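Local coordinates for protein hydrogenase maturation factor (Thermoanaerobacter tengcongensis, PDB 3VTH) that probably transfers the carbamoyl group of carbamoyl phosphate, at the expense of ATP, to the C-terminal cysteine of HypE during [NiFe]-hydrogenase maturation, at residues S595-F600 and G701-N706; G24-V29 and I149-A154; V254-R257 and E261-K264; N411-T416 and F422-I427. All blocks are in the same frame, centred on the assembly; numbering follows the deposited sequence.

Contact 1: S595-F600 and G701-N706. With AP2 (phosphomethylphosphonic acid adenosyl ester), chain H.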
loop_
_atom_site.group_PDB
_atom_site.type_symbol
_atom_site.label_atom_id
_atom_site.label_comp_id
_atom_site.label_asym_id
_atom_site.label_seq_id
_atom_site.Cartn_x
_atom_site.Cartn_y
_atom_site.Cartn_z
ATOM N N SER A 595 -21.140 8.710 -14.517
ATOM C CA SER A 595 -21.797 8.451 -13.228
ATOM C C SER A 595 -20.615 8.262 -12.302
ATOM O O SER A 595 -19.924 7.243 -12.371
ATOM C CB SER A 595 -22.632 7.159 -13.292
ATOM O OG SER A 595 -22.953 6.657 -11.994
ATOM N N SER A 596 -20.323 9.250 -11.467
ATOM C CA SER A 596 -19.040 9.229 -10.762
ATOM C C SER A 596 -19.112 9.995 -9.454
ATOM O O SER A 596 -19.444 11.174 -9.445
ATOM C CB SER A 596 -17.950 9.840 -11.651
ATOM O OG SER A 596 -16.772 10.140 -10.903
ATOM N N MET A 597 -18.761 9.322 -8.358
ATOM C CA MET A 597 -18.707 9.983 -7.049
ATOM C C MET A 597 -17.565 10.994 -6.997
ATOM O O MET A 597 -17.694 12.070 -6.412
ATOM C CB MET A 597 -18.603 8.948 -5.913
ATOM C CG MET A 597 -18.783 9.545 -4.482
ATOM S SD MET A 597 -20.313 10.490 -4.267
ATOM C CE MET A 597 -21.565 9.246 -4.656
ATOM N N GLY A 598 -16.451 10.666 -7.642
ATOM C CA GLY A 598 -15.316 11.610 -7.728
ATOM C C GLY A 598 -15.666 12.924 -8.418
ATOM O O GLY A 598 -15.330 14.010 -7.920
ATOM N N ARG A 599 -16.341 12.837 -9.563
ATOM C CA ARG A 599 -16.743 14.036 -10.287
ATOM C C ARG A 599 -17.826 14.794 -9.527
ATOM O O ARG A 599 -17.862 16.028 -9.565
ATOM C CB ARG A 599 -17.216 13.721 -11.725
ATOM C CG ARG A 599 -16.171 13.034 -12.657
ATOM C CD ARG A 599 -14.906 13.862 -12.980
ATOM N NE ARG A 599 -14.050 14.012 -11.803
ATOM C CZ ARG A 599 -13.134 13.126 -11.402
ATOM N NH1 ARG A 599 -12.910 12.011 -12.096
ATOM N NH2 ARG A 599 -12.441 13.359 -10.296
ATOM N N PHE A 600 -18.719 14.058 -8.861
ATOM C CA PHE A 600 -19.738 14.688 -7.993
ATOM C C PHE A 600 -19.041 15.566 -6.943
ATOM O O PHE A 600 -19.373 16.762 -6.788
ATOM C CB PHE A 600 -20.640 13.616 -7.342
ATOM C CG PHE A 600 -21.966 14.124 -6.794
ATOM C CD1 PHE A 600 -22.343 15.468 -6.867
ATOM C CD2 PHE A 600 -22.827 13.227 -6.144
ATOM C CE1 PHE A 600 -23.578 15.911 -6.340
ATOM C CE2 PHE A 600 -24.056 13.665 -5.606
ATOM C CZ PHE A 600 -24.428 15.016 -5.705
ATOM N N GLY A 701 -13.623 1.187 -3.900
ATOM C CA GLY A 701 -13.451 2.292 -4.831
ATOM C C GLY A 701 -12.800 3.424 -4.068
ATOM O O GLY A 701 -12.978 3.553 -2.853
ATOM N N GLY A 702 -12.072 4.256 -4.790
ATOM C CA GLY A 702 -11.250 5.319 -4.204
ATOM C C GLY A 702 -11.996 6.392 -3.418
ATOM O O GLY A 702 -11.393 7.039 -2.575
ATOM N N SER A 703 -13.291 6.591 -3.663
ATOM C CA SER A 703 -14.051 7.558 -2.835
ATOM C C SER A 703 -14.088 7.116 -1.364
ATOM O O SER A 703 -14.257 7.928 -0.470
ATOM C CB SER A 703 -15.490 7.753 -3.338
ATOM O OG SER A 703 -15.545 8.231 -4.668
ATOM N N PHE A 704 -13.924 5.820 -1.105
ATOM C CA PHE A 704 -13.909 5.364 0.292
ATOM C C PHE A 704 -12.594 5.583 1.053
ATOM O O PHE A 704 -12.481 5.239 2.232
ATOM C CB PHE A 704 -14.479 3.955 0.418
ATOM C CG PHE A 704 -15.955 3.918 0.240
ATOM C CD1 PHE A 704 -16.792 4.496 1.206
ATOM C CD2 PHE A 704 -16.524 3.373 -0.902
ATOM C CE1 PHE A 704 -18.190 4.484 1.051
ATOM C CE2 PHE A 704 -17.918 3.368 -1.075
ATOM C CZ PHE A 704 -18.752 3.928 -0.109
ATOM N N GLN A 705 -11.637 6.228 0.399
ATOM C CA GLN A 705 -10.538 6.884 1.109
ATOM C C GLN A 705 -11.027 8.052 1.981
ATOM O O GLN A 705 -10.321 8.496 2.888
ATOM C CB GLN A 705 -9.497 7.393 0.121
ATOM C CG GLN A 705 -8.748 6.269 -0.616
ATOM C CD GLN A 705 -7.936 6.807 -1.762
ATOM O OE1 GLN A 705 -8.487 7.331 -2.742
ATOM N NE2 GLN A 705 -6.624 6.686 -1.659
ATOM N N ASN A 706 -12.232 8.539 1.701
ATOM C CA ASN A 706 -12.871 9.556 2.538
ATOM C C ASN A 706 -13.252 8.899 3.870
ATOM O O ASN A 706 -14.100 7.983 3.901
ATOM C CB ASN A 706 -14.108 10.093 1.803
ATOM C CG ASN A 706 -14.757 11.265 2.502
ATOM O OD1 ASN A 706 -15.146 11.173 3.660
ATOM N ND2 ASN A 706 -14.869 12.381 1.795
HETATM P PB AP2 H . -10.388 5.660 -10.641
HETATM O O1B AP2 H . -11.283 6.800 -10.225
HETATM O O2B AP2 H . -10.975 4.284 -10.560
HETATM O O3B AP2 H . -9.649 5.961 -11.921
HETATM C C3A AP2 H . -9.090 5.707 -9.376
HETATM P PA AP2 H . -9.631 5.270 -7.698
HETATM O O1A AP2 H . -8.290 5.167 -6.986
HETATM O O2A AP2 H . -10.619 4.134 -7.590
HETATM O "O5'" AP2 H . -10.434 6.575 -7.177
HETATM C "C5'" AP2 H . -9.680 7.756 -6.927
HETATM C "C4'" AP2 H . -10.700 8.868 -6.830
HETATM O "O4'" AP2 H . -11.403 8.765 -5.591
HETATM C "C3'" AP2 H . -10.063 10.243 -6.809
HETATM O "O3'" AP2 H . -9.699 10.656 -8.130
HETATM C "C2'" AP2 H . -11.191 11.049 -6.197
HETATM O "O2'" AP2 H . -12.102 11.358 -7.258
HETATM C "C1'" AP2 H . -11.821 10.077 -5.190
HETATM N N9 AP2 H . -11.315 10.456 -3.839
HETATM C C8 AP2 H . -10.037 10.410 -3.388
HETATM N N7 AP2 H . -9.935 10.884 -2.117
HETATM C C5 AP2 H . -11.174 11.246 -1.728
HETATM C C6 AP2 H . -11.783 11.828 -0.506
HETATM N N6 AP2 H . -11.034 12.114 0.589
HETATM N N1 AP2 H . -13.124 12.066 -0.528
HETATM C C2 AP2 H . -13.898 11.771 -1.595
HETATM N N3 AP2 H . -13.404 11.254 -2.741
HETATM C C4 AP2 H . -12.076 10.976 -2.862
#
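M597, in the first turn of helix 597-607, meets S703 next to the nucleotide, and the rest of the two segments closes on the adenosine from both flanks. Along the M597 side chain, CB lies 3.4 Å from S703 OG, and CG touches the same oxygen at 3.5 Å and S703 CB at 3.9 Å. Bends at chi2 (54°) and chi3 (59°) then turn SD and CE away from the 701-706 loop. Y506, on strand 501-507, packs against both M597 and S703. The helix start is fixed by S596, whose OG caps it by accepting from R599 N.

The nucleotide AP2 occupies the cleft of an actin-like ATPase fold, and the glycine pair G701-G702 after strand 696-700 is consistent with the adenosine motif of the actin-like ATPases. G702 N donates to O2A of AP2 at 3.2 Å. On the other flank G598 CA comes within 3.3 Å of the ribose O2'; a CB at either G598 or G702 would collide with the ligand. The R599 guanidinium approaches O2' obliquely and is paired with D602.

At the adenine, N706 ND2 donates to AP2 N1 (2.9 Å, 151°). ND2 is also hydrogen-bonded to H674 NE2, while N706 OD1 caps the next helix at L709 N, which fixes the amide orientation. Because N1 is read as an acceptor, the site would probably suit adenine and not guanine, whose N1 carries a hydrogen.

Contact 2: G24-V29 and I149-A154. With PO4 (phosphate ion), chain E.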
loop_
_atom_site.group_PDB
_atom_site.type_symbol
_atom_site.label_atom_id
_atom_site.label_comp_id
_atom_site.label_asym_id
_atom_site.label_seq_id
_atom_site.Cartn_x
_atom_site.Cartn_y
_atom_site.Cartn_z
ATOM N N GLY A 24 15.220 -15.936 11.124
ATOM C CA GLY A 24 15.960 -16.670 12.159
ATOM C C GLY A 24 15.287 -17.971 12.562
ATOM O O GLY A 24 15.446 -18.436 13.699
ATOM N N PHE A 25 14.565 -18.585 11.628
ATOM C CA PHE A 25 13.942 -19.874 11.905
ATOM C C PHE A 25 14.955 -21.019 12.061
ATOM O O PHE A 25 14.769 -21.901 12.892
ATOM C CB PHE A 25 12.895 -20.213 10.849
ATOM C CG PHE A 25 11.561 -20.628 11.417
ATOM C CD1 PHE A 25 10.381 -20.097 10.897
ATOM C CD2 PHE A 25 11.482 -21.554 12.463
ATOM C CE1 PHE A 25 9.126 -20.490 11.401
ATOM C CE2 PHE A 25 10.235 -21.961 12.979
ATOM C CZ PHE A 25 9.059 -21.427 12.450
ATOM N N ARG A 26 16.018 -21.012 11.268
ATOM C CA ARG A 26 17.052 -22.044 11.393
ATOM C C ARG A 26 17.746 -22.009 12.759
ATOM O O ARG A 26 17.755 -23.029 13.441
ATOM C CB ARG A 26 18.030 -22.026 10.210
ATOM C CG ARG A 26 17.385 -22.571 8.913
ATOM C CD ARG A 26 18.239 -22.312 7.696
ATOM N NE ARG A 26 18.258 -20.883 7.334
ATOM C CZ ARG A 26 18.967 -20.366 6.330
ATOM N NH1 ARG A 26 19.728 -21.154 5.559
ATOM N NH2 ARG A 26 18.901 -19.054 6.083
ATOM N N PRO A 27 18.266 -20.836 13.197
ATOM C CA PRO A 27 18.853 -20.821 14.547
ATOM C C PRO A 27 17.852 -21.117 15.676
ATOM O O PRO A 27 18.218 -21.787 16.640
ATOM C CB PRO A 27 19.428 -19.396 14.690
ATOM C CG PRO A 27 18.826 -18.596 13.577
ATOM C CD PRO A 27 18.560 -19.581 12.466
ATOM N N PHE A 28 16.619 -20.623 15.551
ATOM C CA PHE A 28 15.549 -20.939 16.493
ATOM C C PHE A 28 15.358 -22.474 16.626
ATOM O O PHE A 28 15.357 -23.012 17.726
ATOM C CB PHE A 28 14.244 -20.247 16.045
ATOM C CG PHE A 28 13.034 -20.598 16.880
ATOM C CD1 PHE A 28 11.975 -21.294 16.324
ATOM C CD2 PHE A 28 12.964 -20.235 18.221
ATOM C CE1 PHE A 28 10.848 -21.629 17.086
ATOM C CE2 PHE A 28 11.841 -20.568 18.995
ATOM C CZ PHE A 28 10.778 -21.260 18.415
ATOM N N VAL A 29 15.236 -23.165 15.499
ATOM C CA VAL A 29 15.015 -24.621 15.515
ATOM C C VAL A 29 16.213 -25.328 16.122
ATOM O O VAL A 29 16.053 -26.241 16.929
ATOM C CB VAL A 29 14.674 -25.147 14.091
ATOM C CG1 VAL A 29 14.869 -26.670 13.960
ATOM C CG2 VAL A 29 13.228 -24.744 13.735
ATOM N N ILE A 149 15.529 -17.205 -3.912
ATOM C CA ILE A 149 15.328 -18.060 -2.743
ATOM C C ILE A 149 15.905 -19.419 -3.105
ATOM O O ILE A 149 16.191 -19.641 -4.281
ATOM C CB ILE A 149 13.824 -18.153 -2.342
ATOM C CG1 ILE A 149 12.945 -18.702 -3.490
ATOM C CG2 ILE A 149 13.332 -16.799 -1.899
ATOM C CD1 ILE A 149 12.963 -20.231 -3.637
ATOM N N PRO A 150 16.111 -20.327 -2.116
ATOM C CA PRO A 150 15.922 -20.213 -0.674
ATOM C C PRO A 150 16.786 -19.096 -0.102
ATOM O O PRO A 150 17.933 -18.909 -0.542
ATOM C CB PRO A 150 16.405 -21.563 -0.138
ATOM C CG PRO A 150 16.303 -22.499 -1.256
ATOM C CD PRO A 150 16.539 -21.682 -2.506
ATOM N N TYR A 151 16.227 -18.360 0.854
ATOM C CA TYR A 151 16.929 -17.237 1.476
ATOM C C TYR A 151 18.244 -17.705 2.109
ATOM O O TYR A 151 18.267 -18.665 2.876
ATOM C CB TYR A 151 16.032 -16.564 2.514
ATOM C CG TYR A 151 16.699 -15.479 3.339
ATOM C CD1 TYR A 151 17.203 -15.758 4.608
ATOM C CD2 TYR A 151 16.810 -14.176 2.854
ATOM C CE1 TYR A 151 17.812 -14.762 5.382
ATOM C CE2 TYR A 151 17.404 -13.163 3.621
ATOM C CZ TYR A 151 17.894 -13.468 4.882
ATOM O OH TYR A 151 18.475 -12.489 5.652
ATOM N N ASP A 152 19.335 -17.041 1.727
ATOM C CA ASP A 152 20.655 -17.228 2.306
ATOM C C ASP A 152 21.445 -15.978 1.942
ATOM O O ASP A 152 21.123 -15.321 0.971
ATOM C CB ASP A 152 21.361 -18.442 1.685
ATOM C CG ASP A 152 21.052 -19.735 2.412
ATOM O OD1 ASP A 152 21.105 -19.764 3.663
ATOM O OD2 ASP A 152 20.759 -20.727 1.725
ATOM N N ARG A 153 22.498 -15.679 2.693
ATOM C CA ARG A 153 23.340 -14.507 2.415
ATOM C C ARG A 153 23.797 -14.436 0.951
ATOM O O ARG A 153 23.806 -13.360 0.354
ATOM C CB ARG A 153 24.576 -14.509 3.331
ATOM C CG ARG A 153 25.343 -13.158 3.388
ATOM C CD ARG A 153 26.652 -13.406 4.139
ATOM N NE ARG A 153 27.452 -12.210 4.395
ATOM C CZ ARG A 153 27.397 -11.489 5.516
ATOM N NH1 ARG A 153 26.528 -11.798 6.485
ATOM N NH2 ARG A 153 28.204 -10.447 5.669
ATOM N N ALA A 154 24.193 -15.584 0.391
ATOM C CA ALA A 154 24.687 -15.672 -0.978
ATOM C C ALA A 154 23.649 -15.258 -2.029
ATOM O O ALA A 154 24.008 -14.975 -3.173
ATOM C CB ALA A 154 25.210 -17.105 -1.280
HETATM P P PO4 E . 16.324 -17.975 8.475
HETATM O O1 PO4 E . 16.805 -16.621 8.918
HETATM O O2 PO4 E . 14.878 -18.171 8.860
HETATM O O3 PO4 E . 16.421 -18.048 6.978
HETATM O O4 PO4 E . 17.165 -19.058 9.124
#
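The R26 guanidinium meets D152 and the phosphate at its edges: D152 OD1 lies in its plane beyond NH1, the phosphorus lies in the same plane beside NE and NH2, and Y151 O approaches obliquely. The Y151 ring presents its edge to phosphate O3, with CD1 3.4 Å away. The loop leading into helix 25-35 is the phosphate-binding loop of the acylphosphatase domain, closed by Y151 and D152 from the zinc-finger region between helices 115-121 and 165-171. R26, a predicted active-site residue, lies next to N44. G24 N, F25 N and R26 N each donate to the phosphate, as do G22 N and V23 N.

R26 NH1 makes a salt bridge to D152 OD1 (2.7 Å, 168°), reaching it on the syn side; the carboxylate and guanidinium planes are 47° apart, and the NH2 bond to OD1 is weak. D152 OD2 is bound to S98 OG. A leucine in place of R26 would probably leave D152 without its charged mate and the phosphate short of two side-chain donors. A bend at chi3 (-71°) turns the guanidinium edge toward the anion, whose O4 accepts from both R26 N at 3.1 Å and R26 NE at 2.8 Å.

Contact 3: V254-R257 and E261-K264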
loop_
_atom_site.group_PDB
_atom_site.type_symbol
_atom_site.label_atom_id
_atom_site.label_comp_id
_atom_site.label_asym_id
_atom_site.label_seq_id
_atom_site.Cartn_x
_atom_site.Cartn_y
_atom_site.Cartn_z
ATOM N N VAL A 254 6.160 13.289 6.510
ATOM C CA VAL A 254 7.226 13.788 7.370
ATOM C C VAL A 254 7.664 12.664 8.319
ATOM O O VAL A 254 6.836 11.859 8.762
ATOM C CB VAL A 254 6.739 15.053 8.147
ATOM C CG1 VAL A 254 7.714 15.473 9.233
ATOM C CG2 VAL A 254 6.558 16.231 7.183
ATOM N N MET A 255 8.970 12.579 8.571
ATOM C CA MET A 255 9.503 11.688 9.578
ATOM C C MET A 255 9.718 12.438 10.886
ATOM O O MET A 255 10.337 13.499 10.897
ATOM C CB MET A 255 10.830 11.070 9.125
ATOM C CG MET A 255 11.389 10.079 10.136
ATOM S SD MET A 255 12.908 9.263 9.586
ATOM C CE MET A 255 12.263 8.114 8.382
ATOM N N MET A 256 9.213 11.883 11.978
ATOM C CA MET A 256 9.445 12.444 13.309
ATOM C C MET A 256 10.178 11.430 14.171
ATOM O O MET A 256 10.192 10.248 13.845
ATOM C CB MET A 256 8.118 12.835 13.945
ATOM C CG MET A 256 7.359 13.833 13.081
ATOM S SD MET A 256 6.066 14.672 13.986
ATOM C CE MET A 256 5.284 15.564 12.645
ATOM N N ARG A 257 10.779 11.888 15.263
ATOM C CA ARG A 257 11.702 11.050 16.024
ATOM C C ARG A 257 11.013 9.956 16.835
ATOM O O ARG A 257 11.542 8.853 16.940
ATOM C CB ARG A 257 12.629 11.912 16.900
ATOM C CG ARG A 257 11.943 12.625 18.040
ATOM C CD ARG A 257 12.677 13.904 18.459
ATOM N NE ARG A 257 14.033 13.651 18.947
ATOM C CZ ARG A 257 15.146 13.977 18.285
ATOM N NH1 ARG A 257 15.081 14.587 17.099
ATOM N NH2 ARG A 257 16.329 13.702 18.818
ATOM N N GLU A 261 6.898 13.199 19.865
ATOM C CA GLU A 261 6.978 14.283 18.896
ATOM C C GLU A 261 5.711 14.337 18.022
ATOM O O GLU A 261 5.149 15.405 17.811
ATOM C CB GLU A 261 8.250 14.184 18.039
ATOM C CG GLU A 261 8.376 15.333 17.043
ATOM C CD GLU A 261 9.772 15.558 16.487
ATOM O OE1 GLU A 261 10.358 14.651 15.852
ATOM O OE2 GLU A 261 10.279 16.683 16.667
ATOM N N VAL A 262 5.253 13.185 17.541
ATOM C CA VAL A 262 4.061 13.136 16.689
ATOM C C VAL A 262 2.849 13.757 17.393
ATOM O O VAL A 262 2.096 14.517 16.779
ATOM C CB VAL A 262 3.747 11.693 16.217
ATOM C CG1 VAL A 262 2.526 11.668 15.295
ATOM C CG2 VAL A 262 4.935 11.106 15.491
ATOM N N LYS A 263 2.694 13.461 18.686
ATOM C CA LYS A 263 1.551 13.939 19.482
ATOM C C LYS A 263 1.510 15.462 19.635
ATOM O O LYS A 263 0.472 16.012 20.030
ATOM C CB LYS A 263 1.549 13.305 20.878
ATOM C CG LYS A 263 1.380 11.792 20.911
ATOM C CD LYS A 263 -0.010 11.411 21.321
ATOM C CE LYS A 263 0.016 10.456 22.511
ATOM N NZ LYS A 263 0.653 9.144 22.191
ATOM N N LYS A 264 2.627 16.131 19.338
ATOM C CA LYS A 264 2.670 17.601 19.361
ATOM C C LYS A 264 1.916 18.183 18.176
ATOM O O LYS A 264 1.431 19.316 18.237
ATOM C CB LYS A 264 4.114 18.126 19.330
ATOM C CG LYS A 264 4.804 18.153 20.676
ATOM C CD LYS A 264 6.307 18.384 20.531
ATOM C CE LYS A 264 6.993 18.302 21.890
ATOM N NZ LYS A 264 8.480 18.492 21.799
#
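E261 and R257 are brought together by their first torsions. In E261, CG stands opposite the backbone N (chi1 -178°) and the extended chain carries the carboxylate from the helix back to the backbone just past the strand; in R257, CG sits between N and the carbonyl carbon (chi1 68°), which lays CG and CD against that carboxylate. OE1 of E261 accepts from R257 N at 2.9 Å, a nearly straight bond that meets the oxygen almost along its C-O axis. The same OE1 is 3.4 Å from R257 CG and 3.5 Å from M256 CB, so two aliphatic groups flank the accepting oxygen.

The guanidinium of R257 does not close on E261. It is turned almost square to the carboxylate, and its NH1 and NH2 bind the carbonyl oxygens of I321 and M318. NH1 is still 4.9 Å from E261 OE1, close enough for some electrostatic attraction to be likely.

The contact is a tight strand-to-helix connection in the YrdC-like domain: strand 254-255, set between strands 325-329 and 303-307, leads through the short link 256-258 into helix 259-265. Within the connection E261 N donates to D258 OD1, so E261 is bound at its backbone as well as at its carboxylate.

M256 fills the apolar side of the turn. Its CB meets V262 CG2 at 3.9 Å, and the chain, extended beyond CG, lays SD alongside the helix, 3.7 Å from V262 CA and 3.9 Å from E261 CG. V306 of strand 303-307 touches both M256 and V262.

Contact 4: N411-T416 and F422-I427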
loop_
_atom_site.group_PDB
_atom_site.type_symbol
_atom_site.label_atom_id
_atom_site.label_comp_id
_atom_site.label_asym_id
_atom_site.label_seq_id
_atom_site.Cartn_x
_atom_site.Cartn_y
_atom_site.Cartn_z
ATOM N N ASN A 411 -0.996 1.868 -9.858
ATOM C CA ASN A 411 -1.020 0.489 -10.318
ATOM C C ASN A 411 -0.335 -0.505 -9.371
ATOM O O ASN A 411 0.714 -0.212 -8.802
ATOM C CB ASN A 411 -0.436 0.393 -11.721
ATOM C CG ASN A 411 -0.332 -1.056 -12.206
ATOM O OD1 ASN A 411 -1.198 -1.557 -12.940
ATOM N ND2 ASN A 411 0.703 -1.729 -11.774
ATOM N N THR A 412 -0.964 -1.675 -9.202
ATOM C CA THR A 412 -0.271 -2.873 -8.777
ATOM C C THR A 412 -0.722 -3.975 -9.742
ATOM O O THR A 412 -1.775 -3.857 -10.378
ATOM C CB THR A 412 -0.670 -3.311 -7.351
ATOM O OG1 THR A 412 -2.090 -3.507 -7.307
ATOM C CG2 THR A 412 -0.239 -2.259 -6.292
ATOM N N PHE A 413 0.076 -5.036 -9.822
ATOM C CA PHE A 413 -0.327 -6.269 -10.479
ATOM C C PHE A 413 -0.404 -7.359 -9.416
ATOM O O PHE A 413 0.087 -7.171 -8.307
ATOM C CB PHE A 413 0.655 -6.639 -11.608
ATOM C CG PHE A 413 2.078 -6.840 -11.146
ATOM C CD1 PHE A 413 2.485 -8.058 -10.612
ATOM C CD2 PHE A 413 3.012 -5.808 -11.259
ATOM C CE1 PHE A 413 3.825 -8.262 -10.183
ATOM C CE2 PHE A 413 4.350 -5.994 -10.841
ATOM C CZ PHE A 413 4.754 -7.216 -10.307
ATOM N N CYS A 414 -1.069 -8.473 -9.729
ATOM C CA CYS A 414 -1.206 -9.572 -8.770
ATOM C C CYS A 414 -1.021 -10.905 -9.487
ATOM O O CYS A 414 -1.536 -11.074 -10.588
ATOM C CB CYS A 414 -2.577 -9.494 -8.075
ATOM S SG CYS A 414 -2.902 -10.776 -6.846
ATOM N N MET A 415 -0.255 -11.820 -8.884
ATOM C CA MET A 415 -0.032 -13.167 -9.434
ATOM C C MET A 415 -0.438 -14.213 -8.417
ATOM O O MET A 415 -0.020 -14.150 -7.258
ATOM C CB MET A 415 1.456 -13.427 -9.706
ATOM C CG MET A 415 2.103 -12.496 -10.665
ATOM S SD MET A 415 3.900 -12.729 -10.621
ATOM C CE MET A 415 4.261 -11.447 -11.813
ATOM N N THR A 416 -1.204 -15.202 -8.851
ATOM C CA THR A 416 -1.648 -16.235 -7.935
ATOM C C THR A 416 -0.796 -17.491 -8.066
ATOM O O THR A 416 -0.290 -17.806 -9.146
ATOM C CB THR A 416 -3.119 -16.632 -8.183
ATOM O OG1 THR A 416 -3.280 -17.039 -9.542
ATOM C CG2 THR A 416 -4.030 -15.449 -7.887
ATOM N N PHE A 422 -0.090 -13.001 -4.617
ATOM C CA PHE A 422 1.073 -12.145 -4.500
ATOM C C PHE A 422 0.760 -10.838 -5.206
ATOM O O PHE A 422 1.004 -10.704 -6.413
ATOM C CB PHE A 422 2.280 -12.802 -5.165
ATOM C CG PHE A 422 2.814 -13.992 -4.414
ATOM C CD1 PHE A 422 3.581 -13.816 -3.257
ATOM C CD2 PHE A 422 2.561 -15.287 -4.863
ATOM C CE1 PHE A 422 4.087 -14.933 -2.544
ATOM C CE2 PHE A 422 3.063 -16.399 -4.176
ATOM C CZ PHE A 422 3.825 -16.228 -3.018
ATOM N N ILE A 423 0.174 -9.901 -4.473
ATOM C CA ILE A 423 -0.061 -8.567 -5.021
ATOM C C ILE A 423 1.257 -7.758 -4.917
ATOM O O ILE A 423 1.954 -7.779 -3.882
ATOM C CB ILE A 423 -1.264 -7.855 -4.326
ATOM C CG1 ILE A 423 -1.581 -6.519 -5.025
ATOM C CG2 ILE A 423 -0.992 -7.658 -2.826
ATOM C CD1 ILE A 423 -2.924 -5.844 -4.578
ATOM N N SER A 424 1.627 -7.091 -5.999
ATOM C CA SER A 424 2.905 -6.394 -6.035
ATOM C C SER A 424 2.846 -5.178 -5.143
ATOM O O SER A 424 1.759 -4.660 -4.832
ATOM C CB SER A 424 3.233 -5.952 -7.462
ATOM O OG SER A 424 2.482 -4.802 -7.855
ATOM N N HIS A 425 4.016 -4.710 -4.739
ATOM C CA HIS A 425 4.107 -3.401 -4.132
ATOM C C HIS A 425 3.615 -2.341 -5.120
ATOM O O HIS A 425 3.600 -2.565 -6.327
ATOM C CB HIS A 425 5.542 -3.102 -3.693
ATOM C CG HIS A 425 6.540 -3.029 -4.816
ATOM N ND1 HIS A 425 7.108 -4.150 -5.388
ATOM C CD2 HIS A 425 7.109 -1.963 -5.435
ATOM C CE1 HIS A 425 7.972 -3.777 -6.321
ATOM N NE2 HIS A 425 7.991 -2.456 -6.369
ATOM N N HIS A 426 3.207 -1.200 -4.576
ATOM C CA HIS A 426 2.829 -0.024 -5.368
ATOM C C HIS A 426 3.823 0.239 -6.499
ATOM O O HIS A 426 5.035 0.358 -6.259
ATOM C CB HIS A 426 2.804 1.183 -4.430
ATOM C CG HIS A 426 2.572 2.491 -5.118
ATOM N ND1 HIS A 426 3.589 3.389 -5.373
ATOM C CD2 HIS A 426 1.440 3.065 -5.577
ATOM C CE1 HIS A 426 3.092 4.465 -5.960
ATOM N NE2 HIS A 426 1.788 4.300 -6.079
ATOM N N ILE A 427 3.316 0.310 -7.727
ATOM C CA ILE A 427 4.152 0.575 -8.889
ATOM C C ILE A 427 4.045 2.064 -9.265
ATOM O O ILE A 427 5.064 2.717 -9.482
ATOM C CB ILE A 427 3.758 -0.326 -10.102
ATOM C CG1 ILE A 427 3.892 -1.827 -9.735
ATOM C CG2 ILE A 427 4.533 0.056 -11.381
ATOM C CD1 ILE A 427 5.335 -2.283 -9.405
#
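M415 and F422 form a hydrogen-bonded pair of the antiparallel beta hairpin 414-417/420-423 in the Kae1-like domain, and C414 and I423 are the adjoining non-hydrogen-bonded pair. Backbone bonds run in both directions between M415 and F422. Further along, S424 N donates to F413 O (2.8 Å, 173°) and I427 N to N411 O (2.9 Å), which keeps the two segments paired beyond the regular strands.

A side-chain link lies between these: S424 OG accepts from F413 N at 3.1 Å and donates to H425 O. T412 OG1 is satisfied outside the hairpin, by G735 O and S738 OG.

Ring contacts gather on F413. With chi1 at 59° its ring folds over S424, whose CB makes a CH-pi contact 3.4 Å from the ring centroid, and Y446 of helix 433-449 meets the ring edge-to-face. An alanine at F413 is likely to take away the face that S424 CB packs on and leave Y446 without its ring partner. F422 stacks on F450.

Among apolar contacts, C414 and I423 share the face covered by helix 737-749, where C414 SG is 4.2 Å from I423 CB. Beside the F413 ring, I427 CD1 approaches obliquely, 4.1 Å from F413 CE2.

Overall arrangement
The four contacts follow one another along the chain, in the order 2, 3, 4, 1, and none touches another. Contact 1 forms part of the AP2 pocket, and its S703 side chain is about 8 Å from the bound iron. Contact 4 comes within about 10 Å of contact 1 between nearest atoms, its N411 side chain about 7 Å from that of the iron ligand D734 and its H426 side chain about 5 Å from APC. Contact 3 is in the YrdC-like domain, its M256 side chain about 11 Å from APC. Contact 2, in the acylphosphatase region, is 45 Å from contact 1 between centres, but its nearest atoms come within about 9 Å of contact 4.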